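Local coordinates for protein sulfite dehydrogenase (Paracoccus pantotrophus, PDB 2XTS) that probably oxidises protein-bound sulfane sulfur at a molybdenum-molybdopterin centre and passes the electrons to heme c of its cytochrome partner, at residues M126-E134 against G382-A390; V261-T269 against Q341-Q352. All coordinates share one frame; numbering follows the deposited sequence. Where two conformers were deposited one is given.

Contact 1: M126-E134 against G382-A390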
loop_
_atom_site.group_PDB
_atom_site.type_symbol
_atom_site.label_atom_id
_atom_site.label_comp_id
_atom_site.label_asym_id
_atom_site.label_seq_id
_atom_site.Cartn_x
_atom_site.Cartn_y
_atom_site.Cartn_z
ATOM N N MET A 126 4.387 14.262 23.652
ATOM C CA MET A 126 3.544 15.297 24.270
ATOM C C MET A 126 2.711 14.743 25.419
ATOM O O MET A 126 2.109 15.509 26.168
ATOM C CB MET A 126 2.629 15.996 23.236
ATOM C CG MET A 126 1.424 15.198 22.758
ATOM S SD MET A 126 1.780 13.785 21.703
ATOM C CE MET A 126 2.359 14.597 20.186
ATOM N N GLU A 127 2.619 13.418 25.509
ATOM C CA GLU A 127 1.864 12.715 26.565
ATOM C C GLU A 127 2.717 12.278 27.746
ATOM O O GLU A 127 2.212 11.649 28.665
ATOM C CB GLU A 127 1.138 11.499 25.980
ATOM C CG GLU A 127 0.210 11.813 24.816
ATOM C CD GLU A 127 -1.020 12.554 25.250
ATOM O OE1 GLU A 127 -1.803 11.945 26.020
ATOM O OE2 GLU A 127 -1.229 13.707 24.799
ATOM N N TRP A 128 3.995 12.637 27.767
ATOM C CA TRP A 128 4.851 12.241 28.884
ATOM C C TRP A 128 4.341 12.791 30.210
ATOM O O TRP A 128 4.462 12.141 31.242
ATOM C CB TRP A 128 6.288 12.708 28.688
ATOM C CG TRP A 128 7.192 11.677 28.078
ATOM C CD1 TRP A 128 7.928 11.812 26.932
ATOM C CD2 TRP A 128 7.507 10.389 28.614
ATOM N NE1 TRP A 128 8.692 10.686 26.730
ATOM C CE2 TRP A 128 8.434 9.792 27.741
ATOM C CE3 TRP A 128 7.093 9.677 29.743
ATOM C CZ2 TRP A 128 8.962 8.531 27.966
ATOM C CZ3 TRP A 128 7.623 8.420 29.956
ATOM C CH2 TRP A 128 8.550 7.863 29.079
ATOM N N GLY A 129 3.806 14.001 30.180
ATOM C CA GLY A 129 3.440 14.722 31.391
ATOM C C GLY A 129 1.956 14.739 31.668
ATOM O O GLY A 129 1.508 15.474 32.557
ATOM N N GLY A 130 1.175 13.959 30.927
ATOM C CA GLY A 130 -0.278 13.957 31.089
ATOM C C GLY A 130 -0.990 13.601 29.814
ATOM O O GLY A 130 -0.404 13.031 28.906
ATOM N N ALA A 131 -2.291 13.842 29.774
ATOM C CA ALA A 131 -3.140 13.591 28.617
ATOM C C ALA A 131 -3.399 14.929 27.948
ATOM O O ALA A 131 -3.981 15.826 28.564
ATOM C CB ALA A 131 -4.422 12.952 29.069
ATOM N N GLN A 132 -2.890 15.115 26.735
ATOM C CA GLN A 132 -2.931 16.435 26.109
ATOM C C GLN A 132 -3.757 16.458 24.828
ATOM O O GLN A 132 -4.599 17.314 24.689
ATOM C CB GLN A 132 -1.518 16.968 25.838
ATOM C CG GLN A 132 -0.697 17.221 27.118
ATOM C CD GLN A 132 0.455 18.179 26.933
ATOM O OE1 GLN A 132 0.825 18.527 25.816
ATOM N NE2 GLN A 132 1.034 18.606 28.046
ATOM N N LEU A 133 -3.532 15.531 23.906
ATOM C CA LEU A 133 -4.205 15.580 22.602
ATOM C C LEU A 133 -5.288 14.504 22.515
ATOM O O LEU A 133 -5.206 13.473 23.160
ATOM C CB LEU A 133 -3.191 15.462 21.436
ATOM C CG LEU A 133 -2.159 16.597 21.285
ATOM C CD1 LEU A 133 -1.163 16.263 20.230
ATOM C CD2 LEU A 133 -2.835 17.889 20.937
ATOM N N GLU A 134 -6.312 14.793 21.725
ATOM C CA GLU A 134 -7.528 13.996 21.681
ATOM C C GLU A 134 -7.625 13.188 20.389
ATOM O O GLU A 134 -8.093 13.696 19.360
ATOM C CB GLU A 134 -8.718 14.946 21.797
ATOM C CG GLU A 134 -8.740 15.761 23.095
ATOM C CD GLU A 134 -9.790 16.849 23.086
ATOM O OE1 GLU A 134 -10.935 16.540 22.700
ATOM O OE2 GLU A 134 -9.458 18.008 23.453
ATOM N N GLY A 382 -21.101 6.626 24.464
ATOM C CA GLY A 382 -20.234 6.118 23.403
ATOM C C GLY A 382 -19.083 7.023 23.023
ATOM O O GLY A 382 -18.244 6.650 22.187
ATOM N N GLU A 383 -19.019 8.198 23.629
ATOM C CA GLU A 383 -17.884 9.093 23.373
ATOM C C GLU A 383 -16.655 8.558 24.108
ATOM O O GLU A 383 -16.782 7.850 25.104
ATOM C CB GLU A 383 -18.217 10.528 23.775
ATOM C CG GLU A 383 -19.377 11.108 23.002
ATOM C CD GLU A 383 -19.119 11.241 21.516
ATOM O OE1 GLU A 383 -17.952 11.520 21.118
ATOM O OE2 GLU A 383 -20.099 11.090 20.752
ATOM N N VAL A 384 -15.469 8.882 23.616
ATOM C CA VAL A 384 -14.249 8.227 24.068
ATOM C C VAL A 384 -13.202 9.301 24.350
ATOM O O VAL A 384 -12.997 10.192 23.530
ATOM C CB VAL A 384 -13.732 7.239 22.992
ATOM C CG1 VAL A 384 -12.482 6.548 23.449
ATOM C CG2 VAL A 384 -14.809 6.219 22.624
ATOM N N GLU A 385 -12.530 9.205 25.504
ATOM C CA GLU A 385 -11.535 10.202 25.906
ATOM C C GLU A 385 -10.162 9.606 26.156
ATOM O O GLU A 385 -10.006 8.487 26.656
ATOM C CB GLU A 385 -11.988 10.892 27.206
ATOM C CG GLU A 385 -13.099 11.917 27.048
ATOM C CD GLU A 385 -13.322 12.783 28.275
ATOM O OE1 GLU A 385 -12.353 13.012 29.017
ATOM O OE2 GLU A 385 -14.461 13.260 28.460
ATOM N N ASN A 386 -9.147 10.409 25.843
ATOM C CA ASN A 386 -7.787 10.208 26.291
ATOM C C ASN A 386 -7.688 10.651 27.748
ATOM O O ASN A 386 -7.967 11.819 28.062
ATOM C CB ASN A 386 -6.850 11.074 25.452
ATOM C CG ASN A 386 -5.407 10.992 25.901
ATOM O OD1 ASN A 386 -5.033 10.106 26.671
ATOM N ND2 ASN A 386 -4.606 11.961 25.478
ATOM N N VAL A 387 -7.377 9.705 28.629
ATOM C CA VAL A 387 -7.217 9.945 30.057
ATOM C C VAL A 387 -5.964 9.285 30.571
ATOM O O VAL A 387 -5.455 8.381 29.944
ATOM C CB VAL A 387 -8.439 9.425 30.878
ATOM C CG1 VAL A 387 -9.715 10.112 30.414
ATOM C CG2 VAL A 387 -8.568 7.929 30.819
ATOM N N GLU A 388 -5.480 9.741 31.731
ATOM C CA GLU A 388 -4.606 8.933 32.594
ATOM C C GLU A 388 -5.430 8.454 33.762
ATOM O O GLU A 388 -6.374 9.132 34.174
ATOM C CB GLU A 388 -3.409 9.709 33.139
ATOM C CG GLU A 388 -2.428 10.112 32.086
ATOM C CD GLU A 388 -1.096 10.585 32.639
ATOM O OE1 GLU A 388 -0.960 10.796 33.860
ATOM O OE2 GLU A 388 -0.151 10.793 31.855
ATOM N N ILE A 389 -5.055 7.301 34.288
ATOM C CA ILE A 389 -5.655 6.765 35.490
ATOM C C ILE A 389 -4.551 6.380 36.476
ATOM O O ILE A 389 -3.429 6.068 36.089
ATOM C CB ILE A 389 -6.577 5.553 35.204
ATOM C CG1 ILE A 389 -5.835 4.431 34.479
ATOM C CG2 ILE A 389 -7.833 6.011 34.473
ATOM C CD1 ILE A 389 -6.686 3.158 34.371
ATOM N N ALA A 390 -4.885 6.423 37.760
ATOM C CA ALA A 390 -3.926 6.075 38.817
ATOM C C ALA A 390 -4.656 5.688 40.091
ATOM O O ALA A 390 -4.007 5.297 41.073
ATOM C CB ALA A 390 -2.977 7.247 39.108
ATOM O OXT ALA A 390 -5.873 5.796 40.190
HETATM O O HOH W 1 0.421 12.942 34.689
#
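The side-chain amide of N386 spends both N-H bonds on the 126-134 loop. N386 ND2 donates to E127 OE1 at 2.9 Å on a nearly straight path (169°), and to L133 O, 2.8 Å from N386 ND2. The acceptor E127 OE1 lies almost in the amide plane of N386, yet the nitrogen meets it from above the carboxylate, whose plane is turned 44° from the amide. Two bonds therefore fix the rotation of the amide. With CG anti to the backbone N (chi1 177°), the asparagine reaches across to a carboxylate coming from the opposite direction. E127 is itself anchored by its own loop: E127 OE2 accepts from Q132 N at 2.9 Å. L133 N donates to E127 OE2 at 3.1 Å, from the opposite face of the carboxylate. Beyond this network, A131 CB packs 3.7 Å from N386 ND2, and E388 extends its carboxylate to G130, the last residue of the E127-G130 type I turn, with E388 OE2 3.3 Å from G130 CA. The charge of E388 is met by K355 and R359, which also bind carbonyl oxygens of the turn; a water donates to E388 OE1 and, weakly, to G129 O. The contact joins the loop to the outermost strand of this chain's antiparallel sheet, in the C-terminal β-domain, and V387-I389 continue that sheet by antiparallel pairing with a strand of the cytochrome subunit.

Contact 2: V261-T269 against Q341-Q352; sequences VMDAKSVIT and QSRAVDETGYVQ
S266 OG, S342 OG and Q352 OE1 form the close-packed centre of this contact. The S266 hydroxyl OG donates to Q352 OE1 at 2.7 Å, in the carbonyl plane and on a lone pair, while A344 N gives the same oxygen a second bond of 3.0 Å. S342 OG lies 2.8 Å from S266 OG. Q352 reaches the serines on an extended chain, its CG anti to the backbone N (chi1 -171°), passing close to A264 O. Alongside, I268 CG1 packs against S342 CB at 3.8 Å, and A344 CB rests on the K265 carbonyl. Strands 265-269 and 341-346 run roughly antiparallel (150°), but side chains and a water shared by S266 O and S342 O, rather than a backbone ladder, join them, consistent with the immunoglobulin-like β-sandwich of the E-set clan, to which the dimerisation domain belongs. At the D263 end direct polar bonds between the segments give way to water bridges and ring packing. A264 CB touches the Y350 ring obliquely, 3.6 Å from Y350 CD1. Water bridges D263 OD2 to Y350 OH, which N371 ND2 also binds, and another joins A264 N to D346 OD2. The D263 carboxylate turns mainly to R151 and Y156 of the cytochrome subunit, whereas D346 OD1 closes an Asx turn with T348 N.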
loop_
_atom_site.group_PDB
_atom_site.type_symbol
_atom_site.label_atom_id
_atom_site.label_comp_id
_atom_site.label_asym_id
_atom_site.label_seq_id
_atom_site.Cartn_x
_atom_site.Cartn_y
_atom_site.Cartn_z
ATOM N N VAL A 261 16.790 1.843 19.638
ATOM C CA VAL A 261 15.654 0.943 19.431
ATOM C C VAL A 261 14.360 1.508 20.006
ATOM O O VAL A 261 14.342 2.200 21.033
ATOM C CB VAL A 261 15.877 -0.529 19.917
ATOM C CG1 VAL A 261 14.968 -1.500 19.149
ATOM C CG2 VAL A 261 17.276 -0.992 19.712
ATOM N N MET A 262 13.278 1.224 19.289
ATOM C CA MET A 262 11.927 1.541 19.717
ATOM C C MET A 262 11.348 0.303 20.422
ATOM O O MET A 262 11.289 -0.782 19.853
ATOM C CB MET A 262 11.077 1.955 18.515
ATOM C CG MET A 262 11.613 3.143 17.743
ATOM S SD MET A 262 11.773 4.636 18.759
ATOM C CE MET A 262 10.063 5.157 18.887
ATOM N N ASP A 263 10.886 0.470 21.652
ATOM C CA ASP A 263 10.413 -0.662 22.443
ATOM C C ASP A 263 8.952 -1.040 22.131
ATOM O O ASP A 263 8.195 -0.269 21.523
ATOM C CB ASP A 263 10.569 -0.344 23.935
ATOM C CG ASP A 263 12.020 -0.208 24.375
ATOM O OD1 ASP A 263 12.903 -0.897 23.825
ATOM O OD2 ASP A 263 12.260 0.590 25.300
ATOM N N ALA A 264 8.552 -2.227 22.587
ATOM C CA ALA A 264 7.215 -2.748 22.321
ATOM C C ALA A 264 6.143 -1.777 22.755
ATOM O O ALA A 264 6.191 -1.212 23.849
ATOM C CB ALA A 264 7.013 -4.101 23.001
ATOM N N LYS A 265 5.141 -1.624 21.892
ATOM C CA LYS A 265 4.146 -0.610 22.060
ATOM C C LYS A 265 2.850 -1.065 21.398
ATOM O O LYS A 265 2.849 -1.909 20.519
ATOM C CB LYS A 265 4.664 0.672 21.399
ATOM C CG LYS A 265 3.890 1.922 21.684
ATOM C CD LYS A 265 4.701 3.135 21.262
ATOM C CE LYS A 265 3.917 4.416 21.327
ATOM N NZ LYS A 265 4.768 5.616 21.066
ATOM N N SER A 266 1.750 -0.462 21.796
ATOM C CA SER A 266 0.455 -0.730 21.188
ATOM C C SER A 266 -0.499 0.396 21.432
ATOM O O SER A 266 -0.340 1.186 22.360
ATOM C CB SER A 266 -0.184 -2.007 21.729
ATOM O OG SER A 266 -0.614 -1.863 23.067
ATOM N N VAL A 267 -1.546 0.420 20.632
ATOM C CA VAL A 267 -2.649 1.343 20.822
ATOM C C VAL A 267 -3.914 0.763 20.212
ATOM O O VAL A 267 -3.869 0.185 19.126
ATOM C CB VAL A 267 -2.368 2.775 20.254
ATOM C CG1 VAL A 267 -2.114 2.764 18.737
ATOM C CG2 VAL A 267 -3.491 3.740 20.638
ATOM N N ILE A 268 -5.032 0.907 20.920
ATOM C CA ILE A 268 -6.359 0.629 20.395
ATOM C C ILE A 268 -6.771 1.793 19.487
ATOM O O ILE A 268 -6.889 2.932 19.921
ATOM C CB ILE A 268 -7.365 0.417 21.543
ATOM C CG1 ILE A 268 -7.032 -0.904 22.259
ATOM C CG2 ILE A 268 -8.788 0.377 21.003
ATOM C CD1 ILE A 268 -7.710 -1.073 23.640
ATOM N N THR A 269 -6.986 1.494 18.208
ATOM C CA THR A 269 -7.365 2.516 17.235
ATOM C C THR A 269 -8.867 2.718 17.157
ATOM O O THR A 269 -9.309 3.780 16.755
ATOM C CB THR A 269 -6.766 2.195 15.857
ATOM O OG1 THR A 269 -7.195 0.898 15.430
ATOM C CG2 THR A 269 -5.246 2.175 15.942
ATOM N N GLN A 341 -7.523 -0.515 27.572
ATOM C CA GLN A 341 -6.075 -0.503 27.449
ATOM C C GLN A 341 -5.620 -1.693 26.622
ATOM O O GLN A 341 -6.279 -2.742 26.626
ATOM C CB GLN A 341 -5.412 -0.614 28.816
ATOM C CG GLN A 341 -5.691 0.516 29.776
ATOM C CD GLN A 341 -4.943 0.376 31.074
ATOM O OE1 GLN A 341 -4.566 -0.716 31.476
ATOM N NE2 GLN A 341 -4.700 1.514 31.726
ATOM N N SER A 342 -4.485 -1.536 25.949
ATOM C CA SER A 342 -3.825 -2.635 25.304
ATOM C C SER A 342 -2.378 -2.704 25.783
ATOM O O SER A 342 -1.745 -1.672 26.072
ATOM C CB SER A 342 -3.918 -2.526 23.790
ATOM O OG SER A 342 -3.333 -1.339 23.285
ATOM N N ARG A 343 -1.860 -3.922 25.848
ATOM C CA ARG A 343 -0.506 -4.183 26.355
ATOM C C ARG A 343 0.180 -5.206 25.455
ATOM O O ARG A 343 -0.234 -6.374 25.419
ATOM C CB ARG A 343 -0.582 -4.695 27.792
ATOM C CG ARG A 343 0.720 -5.008 28.466
ATOM C CD ARG A 343 0.439 -5.495 29.893
ATOM N NE ARG A 343 -0.214 -6.807 29.920
ATOM C CZ ARG A 343 -0.689 -7.400 31.015
ATOM N NH1 ARG A 343 -0.646 -6.781 32.189
ATOM N NH2 ARG A 343 -1.248 -8.603 30.931
ATOM N N ALA A 344 1.213 -4.763 24.731
ATOM C CA ALA A 344 1.962 -5.637 23.833
ATOM C C ALA A 344 3.043 -6.442 24.538
ATOM O O ALA A 344 3.643 -5.968 25.510
ATOM C CB ALA A 344 2.608 -4.818 22.753
ATOM N N VAL A 345 3.312 -7.642 24.030
ATOM C CA VAL A 345 4.403 -8.482 24.473
ATOM C C VAL A 345 5.177 -8.869 23.232
ATOM O O VAL A 345 4.590 -9.205 22.207
ATOM C CB VAL A 345 3.900 -9.750 25.183
ATOM C CG1 VAL A 345 5.101 -10.587 25.701
ATOM C CG2 VAL A 345 2.920 -9.369 26.304
ATOM N N ASP A 346 6.507 -8.767 23.286
ATOM C CA ASP A 346 7.319 -9.182 22.152
ATOM C C ASP A 346 8.099 -10.464 22.444
ATOM O O ASP A 346 8.091 -10.983 23.557
ATOM C CB ASP A 346 8.194 -8.043 21.593
ATOM C CG ASP A 346 9.364 -7.669 22.459
ATOM O OD1 ASP A 346 9.910 -8.544 23.176
ATOM O OD2 ASP A 346 9.764 -6.485 22.377
ATOM N N GLU A 347 8.783 -10.966 21.424
ATOM C CA GLU A 347 9.448 -12.266 21.515
ATOM C C GLU A 347 10.593 -12.319 22.509
ATOM O O GLU A 347 11.069 -13.402 22.842
ATOM C CB GLU A 347 9.938 -12.722 20.145
ATOM C CG GLU A 347 11.032 -11.857 19.571
ATOM C CD GLU A 347 11.514 -12.405 18.248
ATOM O OE1 GLU A 347 11.173 -11.822 17.206
ATOM O OE2 GLU A 347 12.198 -13.462 18.245
ATOM N N THR A 348 11.074 -11.163 22.957
ATOM C CA THR A 348 12.093 -11.136 24.008
ATOM C C THR A 348 11.493 -11.330 25.400
ATOM O O THR A 348 12.233 -11.495 26.373
ATOM C CB THR A 348 12.883 -9.812 24.021
ATOM O OG1 THR A 348 12.057 -8.755 24.536
ATOM C CG2 THR A 348 13.456 -9.459 22.620
ATOM N N GLY A 349 10.173 -11.317 25.508
ATOM C CA GLY A 349 9.467 -11.394 26.789
ATOM C C GLY A 349 9.112 -10.028 27.359
ATOM O O GLY A 349 8.431 -9.923 28.354
ATOM N N TYR A 350 9.588 -8.966 26.730
ATOM C CA TYR A 350 9.260 -7.602 27.132
ATOM C C TYR A 350 7.755 -7.345 27.026
ATOM O O TYR A 350 7.147 -7.596 25.968
ATOM C CB TYR A 350 10.048 -6.625 26.251
ATOM C CG TYR A 350 9.872 -5.165 26.574
ATOM C CD1 TYR A 350 8.747 -4.469 26.159
ATOM C CD2 TYR A 350 10.870 -4.449 27.222
ATOM C CE1 TYR A 350 8.597 -3.122 26.431
ATOM C CE2 TYR A 350 10.743 -3.100 27.483
ATOM C CZ TYR A 350 9.606 -2.437 27.078
ATOM O OH TYR A 350 9.444 -1.076 27.326
ATOM N N VAL A 351 7.206 -6.801 28.103
ATOM C CA VAL A 351 5.810 -6.441 28.236
ATOM C C VAL A 351 5.712 -4.919 28.300
ATOM O O VAL A 351 6.337 -4.267 29.145
ATOM C CB VAL A 351 5.188 -7.033 29.496
ATOM C CG1 VAL A 351 3.713 -6.648 29.584
ATOM C CG2 VAL A 351 5.401 -8.556 29.527
ATOM N N GLN A 352 4.949 -4.350 27.376
ATOM C CA GLN A 352 4.719 -2.918 27.349
ATOM C C GLN A 352 4.379 -2.374 28.741
ATOM O O GLN A 352 3.426 -2.817 29.354
ATOM C CB GLN A 352 3.590 -2.597 26.364
ATOM C CG GLN A 352 3.403 -1.127 26.102
ATOM C CD GLN A 352 2.155 -0.831 25.279
ATOM O OE1 GLN A 352 1.448 -1.742 24.855
ATOM N NE2 GLN A 352 1.885 0.447 25.038
HETATM O O HOH W 2 11.798 -0.090 27.974
HETATM O O HOH W 3 10.720 -4.182 23.485
HETATM O O HOH W 4 -1.305 0.869 24.930
HETATM O O HOH W 5 -4.538 1.348 23.760
#

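In the fold
Both contacts are buried and draw on the same antiparallel sheet, whose outermost strands within this chain are 265-270 and 384-389. Contact 1 ties one of these edges to a loop of the molybdopterin-binding family region, thus joining two parts of the chain far apart in sequence; contact 2 stays within the dimerisation-family region and sets the other edge against strand 338-346. Their centres are 18 Å apart, and I389 CD1 packs on Q341 NE2 at 3.7 Å. Contact 1 relies on charged and amide groups beside the cytochrome interface, contact 2 on hydroxyls, small side chains and bridging waters, with the cytochrome reached by residues such as D263, R343 and V351.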